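Long-range contacts in beta-galactosidase (PDB 4OIF), which probably catalyses the hydrolysis of terminal non-reducing beta-D-galactose residues from beta-D-galactosides: residues A[101-106]-A[125-130]; A[154-159]-A[237-242]. All blocks are in the same frame, centred on the assembly; numbering follows the deposited sequence. Where two conformers were deposited one is given.

Contact 1: A[101-106]-A[125-130]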
# COMPACT_ATOMS: atom_id res chain seq x y z
N TYR A 101 -35.55 -1.23 -6.56
CA TYR A 101 -35.12 -2.45 -7.22
C TYR A 101 -33.67 -2.73 -6.91
O TYR A 101 -32.81 -2.58 -7.78
CB TYR A 101 -35.31 -2.35 -8.73
CG TYR A 101 -36.68 -1.91 -9.18
CD1 TYR A 101 -37.77 -2.77 -9.13
CD2 TYR A 101 -36.89 -0.64 -9.70
CE1 TYR A 101 -39.02 -2.36 -9.55
CE2 TYR A 101 -38.13 -0.23 -10.13
CZ TYR A 101 -39.19 -1.09 -10.05
OH TYR A 101 -40.44 -0.68 -10.48
N PRO A 102 -33.40 -3.16 -5.67
CA PRO A 102 -32.02 -3.32 -5.21
C PRO A 102 -31.21 -4.33 -6.04
O PRO A 102 -29.99 -4.37 -5.90
CB PRO A 102 -32.18 -3.80 -3.76
CG PRO A 102 -33.57 -4.27 -3.65
CD PRO A 102 -34.37 -3.46 -4.60
N GLU A 103 -31.87 -5.09 -6.90
CA GLU A 103 -31.17 -6.10 -7.68
C GLU A 103 -30.25 -5.49 -8.72
O GLU A 103 -29.43 -6.18 -9.32
CB GLU A 103 -32.18 -7.03 -8.37
CG GLU A 103 -32.85 -6.41 -9.58
CD GLU A 103 -33.42 -7.45 -10.54
OE1 GLU A 103 -33.92 -8.50 -10.08
OE2 GLU A 103 -33.36 -7.22 -11.76
N VAL A 104 -30.38 -4.18 -8.93
CA VAL A 104 -29.58 -3.50 -9.95
C VAL A 104 -28.24 -3.06 -9.38
O VAL A 104 -27.37 -2.60 -10.12
CB VAL A 104 -30.30 -2.27 -10.52
CG1 VAL A 104 -31.66 -2.65 -11.10
CG2 VAL A 104 -30.42 -1.18 -9.45
N LEU A 105 -28.07 -3.19 -8.07
CA LEU A 105 -26.82 -2.84 -7.42
C LEU A 105 -25.85 -4.01 -7.53
O LEU A 105 -26.26 -5.15 -7.40
CB LEU A 105 -27.05 -2.45 -5.96
CG LEU A 105 -27.85 -1.15 -5.75
CD1 LEU A 105 -28.15 -0.85 -4.28
CD2 LEU A 105 -27.14 0.04 -6.39
N ARG A 106 -24.57 -3.72 -7.77
CA ARG A 106 -23.56 -4.77 -7.94
C ARG A 106 -23.15 -5.50 -6.67
O ARG A 106 -23.18 -4.95 -5.56
CB ARG A 106 -22.30 -4.19 -8.57
CG ARG A 106 -22.42 -3.82 -10.03
CD ARG A 106 -21.12 -3.18 -10.53
NE ARG A 106 -21.09 -3.08 -11.99
CZ ARG A 106 -20.11 -2.50 -12.69
NH1 ARG A 106 -19.07 -1.96 -12.05
NH2 ARG A 106 -20.17 -2.47 -14.01
N THR A 125 -26.64 -8.24 -15.37
CA THR A 125 -27.55 -9.37 -15.61
C THR A 125 -29.01 -9.01 -15.30
O THR A 125 -29.92 -9.47 -15.99
CB THR A 125 -27.15 -10.63 -14.79
OG1 THR A 125 -25.91 -11.17 -15.28
CG2 THR A 125 -28.21 -11.72 -14.91
N SER A 126 -29.22 -8.19 -14.28
CA SER A 126 -30.57 -7.80 -13.82
C SER A 126 -31.60 -7.57 -14.94
O SER A 126 -31.38 -6.75 -15.84
CB SER A 126 -30.47 -6.54 -12.96
OG SER A 126 -31.72 -5.88 -12.88
N SER A 127 -32.71 -8.29 -14.89
CA SER A 127 -33.72 -8.17 -15.93
C SER A 127 -34.44 -6.84 -15.80
O SER A 127 -34.89 -6.24 -16.81
CB SER A 127 -34.72 -9.33 -15.88
OG SER A 127 -35.39 -9.38 -14.64
N VAL A 128 -34.53 -6.36 -14.57
CA VAL A 128 -35.19 -5.10 -14.30
C VAL A 128 -34.42 -3.95 -14.94
O VAL A 128 -35.01 -3.09 -15.60
CB VAL A 128 -35.33 -4.88 -12.80
CG1 VAL A 128 -35.58 -3.40 -12.49
CG2 VAL A 128 -36.42 -5.76 -12.25
N TYR A 129 -33.10 -3.94 -14.79
CA TYR A 129 -32.33 -2.83 -15.32
C TYR A 129 -32.30 -2.88 -16.85
O TYR A 129 -32.35 -1.84 -17.52
CB TYR A 129 -30.91 -2.81 -14.74
CG TYR A 129 -30.31 -1.44 -14.87
CD1 TYR A 129 -30.96 -0.33 -14.34
CD2 TYR A 129 -29.13 -1.25 -15.57
CE1 TYR A 129 -30.43 0.93 -14.47
CE2 TYR A 129 -28.59 0.02 -15.71
CZ TYR A 129 -29.25 1.10 -15.16
OH TYR A 129 -28.70 2.36 -15.30
N ARG A 130 -32.22 -4.09 -17.39
CA ARG A 130 -32.29 -4.27 -18.84
C ARG A 130 -33.60 -3.73 -19.41
O ARG A 130 -33.60 -3.00 -20.42
CB ARG A 130 -32.11 -5.76 -19.19
CG ARG A 130 -30.66 -6.19 -19.15
CD ARG A 130 -30.47 -7.69 -19.23
NE ARG A 130 -29.04 -8.03 -19.16
CZ ARG A 130 -28.31 -8.38 -20.21
NH1 ARG A 130 -28.86 -8.46 -21.41
NH2 ARG A 130 -27.02 -8.67 -20.05
O HOH W 1 -34.32 -10.40 -12.10

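Contact 2: A[154-159]-A[237-242]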
# COMPACT_ATOMS: atom_id res chain seq x y z
N HIS A 154 -25.19 7.68 -28.48
CA HIS A 154 -24.07 7.50 -27.56
C HIS A 154 -24.57 6.54 -26.48
O HIS A 154 -25.14 6.95 -25.47
CB HIS A 154 -23.65 8.88 -27.01
CG HIS A 154 -22.57 8.87 -25.96
ND1 HIS A 154 -22.65 8.12 -24.80
CD2 HIS A 154 -21.43 9.60 -25.86
CE1 HIS A 154 -21.58 8.36 -24.06
NE2 HIS A 154 -20.83 9.26 -24.67
N VAL A 155 -24.41 5.24 -26.70
CA VAL A 155 -25.09 4.29 -25.83
C VAL A 155 -24.36 4.08 -24.52
O VAL A 155 -23.21 3.61 -24.48
CB VAL A 155 -25.28 2.94 -26.54
CG1 VAL A 155 -26.04 1.97 -25.64
CG2 VAL A 155 -26.04 3.16 -27.80
N SER A 156 -25.06 4.44 -23.44
CA SER A 156 -24.52 4.44 -22.08
C SER A 156 -23.30 5.35 -21.97
O SER A 156 -23.19 6.34 -22.70
CB SER A 156 -24.14 3.02 -21.63
OG SER A 156 -23.96 2.98 -20.23
N ASN A 157 -22.39 5.00 -21.07
CA ASN A 157 -21.15 5.74 -20.95
C ASN A 157 -20.03 4.92 -20.31
O ASN A 157 -20.20 4.38 -19.21
CB ASN A 157 -21.38 7.02 -20.15
CG ASN A 157 -20.21 7.96 -20.25
OD1 ASN A 157 -20.07 8.69 -21.24
ND2 ASN A 157 -19.35 7.94 -19.24
N GLU A 158 -18.89 4.84 -21.01
CA GLU A 158 -17.68 4.15 -20.53
C GLU A 158 -17.99 2.83 -19.82
O GLU A 158 -17.64 2.66 -18.65
CB GLU A 158 -16.88 5.07 -19.60
CG GLU A 158 -16.19 6.22 -20.32
CD GLU A 158 -15.13 6.93 -19.49
OE1 GLU A 158 -15.30 7.06 -18.26
OE2 GLU A 158 -14.12 7.37 -20.10
N TYR A 159 -18.66 1.93 -20.53
CA TYR A 159 -18.95 0.58 -20.04
C TYR A 159 -17.76 -0.05 -19.32
O TYR A 159 -16.62 0.08 -19.78
CB TYR A 159 -19.35 -0.34 -21.19
CG TYR A 159 -20.77 -0.24 -21.69
CD1 TYR A 159 -21.85 -0.44 -20.83
CD2 TYR A 159 -21.03 0.02 -23.04
CE1 TYR A 159 -23.16 -0.38 -21.29
CE2 TYR A 159 -22.33 0.09 -23.51
CZ TYR A 159 -23.40 -0.11 -22.64
OH TYR A 159 -24.69 -0.04 -23.10
N GLU A 237 -26.74 -4.64 -26.46
CA GLU A 237 -27.64 -5.04 -27.52
C GLU A 237 -29.06 -4.84 -27.05
O GLU A 237 -29.94 -4.30 -27.77
CB GLU A 237 -27.39 -6.50 -27.91
CG GLU A 237 -26.10 -6.71 -28.69
CD GLU A 237 -26.20 -6.14 -30.11
OE1 GLU A 237 -27.35 -5.96 -30.57
OE2 GLU A 237 -25.14 -5.88 -30.76
N ASN A 238 -29.27 -5.24 -25.80
CA ASN A 238 -30.55 -5.01 -25.19
C ASN A 238 -30.92 -3.54 -25.19
O ASN A 238 -32.07 -3.19 -25.50
CB ASN A 238 -30.60 -5.52 -23.76
CG ASN A 238 -31.97 -5.38 -23.17
OD1 ASN A 238 -32.84 -6.19 -23.47
ND2 ASN A 238 -32.18 -4.35 -22.35
N GLU A 239 -29.96 -2.69 -24.84
CA GLU A 239 -30.16 -1.23 -24.88
C GLU A 239 -30.60 -0.78 -26.27
O GLU A 239 -31.53 -0.00 -26.40
CB GLU A 239 -28.89 -0.47 -24.49
CG GLU A 239 -28.65 -0.30 -23.01
CD GLU A 239 -28.07 1.06 -22.67
OE1 GLU A 239 -26.95 1.13 -22.13
OE2 GLU A 239 -28.74 2.07 -22.97
N ILE A 240 -29.92 -1.26 -27.30
CA ILE A 240 -30.09 -0.67 -28.61
C ILE A 240 -31.23 -1.26 -29.42
O ILE A 240 -31.49 -0.77 -30.52
CB ILE A 240 -28.83 -0.79 -29.45
CG1 ILE A 240 -28.59 -2.26 -29.81
CG2 ILE A 240 -27.65 -0.15 -28.73
CD1 ILE A 240 -27.43 -2.50 -30.78
N VAL A 241 -31.90 -2.30 -28.92
CA VAL A 241 -33.06 -2.80 -29.68
C VAL A 241 -34.01 -1.70 -30.25
O VAL A 241 -34.25 -1.65 -31.47
CB VAL A 241 -33.89 -3.78 -28.83
CG1 VAL A 241 -35.27 -3.99 -29.46
CG2 VAL A 241 -33.16 -5.10 -28.70
N PRO A 242 -34.50 -0.78 -29.40
CA PRO A 242 -35.43 0.22 -29.96
C PRO A 242 -34.73 1.25 -30.84
O PRO A 242 -35.34 1.89 -31.69
CB PRO A 242 -36.01 0.89 -28.72
CG PRO A 242 -34.92 0.78 -27.70
CD PRO A 242 -34.27 -0.56 -27.96

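Contact 1: A[101-106]-A[125-130]
The short 3-10 turn 102-104 lies beside the first turn of helix 127-144, with the two backbones nearest at Val104 and Ser126, whose CA atoms are 5.9 Å apart. Glu103 carries the polar half. Its CG stands between the backbone N and the carbonyl carbon (chi1 76°), and the extended chain beyond brings the carboxylate to the amino end of the helix. There Glu103 OE2 accepts from Val128 N at 3.2 Å, nearly in line with its own C-O bond, and from Ser126 OG at 2.4 Å, a length too short to trust. Ser126 is the N-cap, its OG accepting from Tyr129 N at 3.1 Å; a hydroxyl suits the place because it can give and receive at once. Val128 CG2 lies 3.4 Å from Glu103 OE2. On the apolar side Val128 CG1 sits over one face of the Tyr101 ring, a CH-pi contact, while Val104 CG1 packs on Tyr129 CB at 3.7 Å, crossing at about a right angle. An alanine in place of Val128 would probably leave that face of Tyr101 without its methyl partner and open a gap beside the Glu103 carboxylate. The zinc ion, bound by Cys123, Cys163, Cys165 and Cys168, is about 6 Å from the Ser126 side chain. With first-turn N-H groups directed at Glu103 and Ser126, the helix end probably favours a charged carboxylate.

Contact 2: A[154-159]-A[237-242]
Glu239 and Tyr159 reach each other because both side chains leave the backbone with CG anti to the carbonyl carbon, and because the glutamate chain then turns about its CB-CG bond (chi2 -142°). Coming from opposite directions, Tyr159 OH donates to Glu239 OE1 at 2.7 Å. The hydroxyl arrives from above the carboxylate plane, 42° out of it, and the ring stands nearly upright to that plane at 81°. A tyrosine suits the place, being long enough to carry one donor from the loop to the helix on a rigid ring. Glu239 is buried, yet both its oxygens are met: OE1 also bonds Ser90 OG, and OE2 bonds Asn137 ND2 and Thr88 OG1. This grip fixes the rotation of the carboxylate and is consistent with a charged group. In the (beta/alpha)8, or TIM, barrel of this family the loop follows the fourth strand, 150-154, and helix 218-246 leads back to the fifth, 252-259, so the contact ties the catalytic end of a strand to the helix outside it. The loop holds Asn157 and Glu158, the latter probably the proton donor, as in related glycosidases that carry an Asn-Glu pair here; each bonds glycerol, probably from the crystallisation liquor. Val155 supplies the apolar part: CG1 lies against Glu239 CD at 3.7 Å, the two side chains running past each other in opposite directions, and CG2 meets Ile240 CG2 at 3.8 Å. Branched at CB, the valine can face both neighbours at once, CG1 chiefly toward the glutamate and CG2 toward the isoleucine. Ser156 brings CB to within 3.4 Å of Glu239 OE1, while its OG bonds Ser90 OG.

Contacts 1 and 2 follow one another along the chain, their centres 16 Å apart, and meet where Arg130 O lies 2.8 Å from Asn238 ND2. Ser90 joins them too: its carbonyl oxygen takes the hydroxyl of Tyr129, and it is also a partner of contact 2. Arg106, at the far end of 101-106, bonds the carbonyl of Gly160, the residue following segment 154-159. Contact 1 adjoins the zinc site, whereas Tyr159 is about 14 Å from the ion by its side chain. Contact 2 is at the probable active site, since its loop carries Glu158, the predicted proton donor; the Ser156 side chain lies about 11 Å from that of Glu322, the predicted nucleophile.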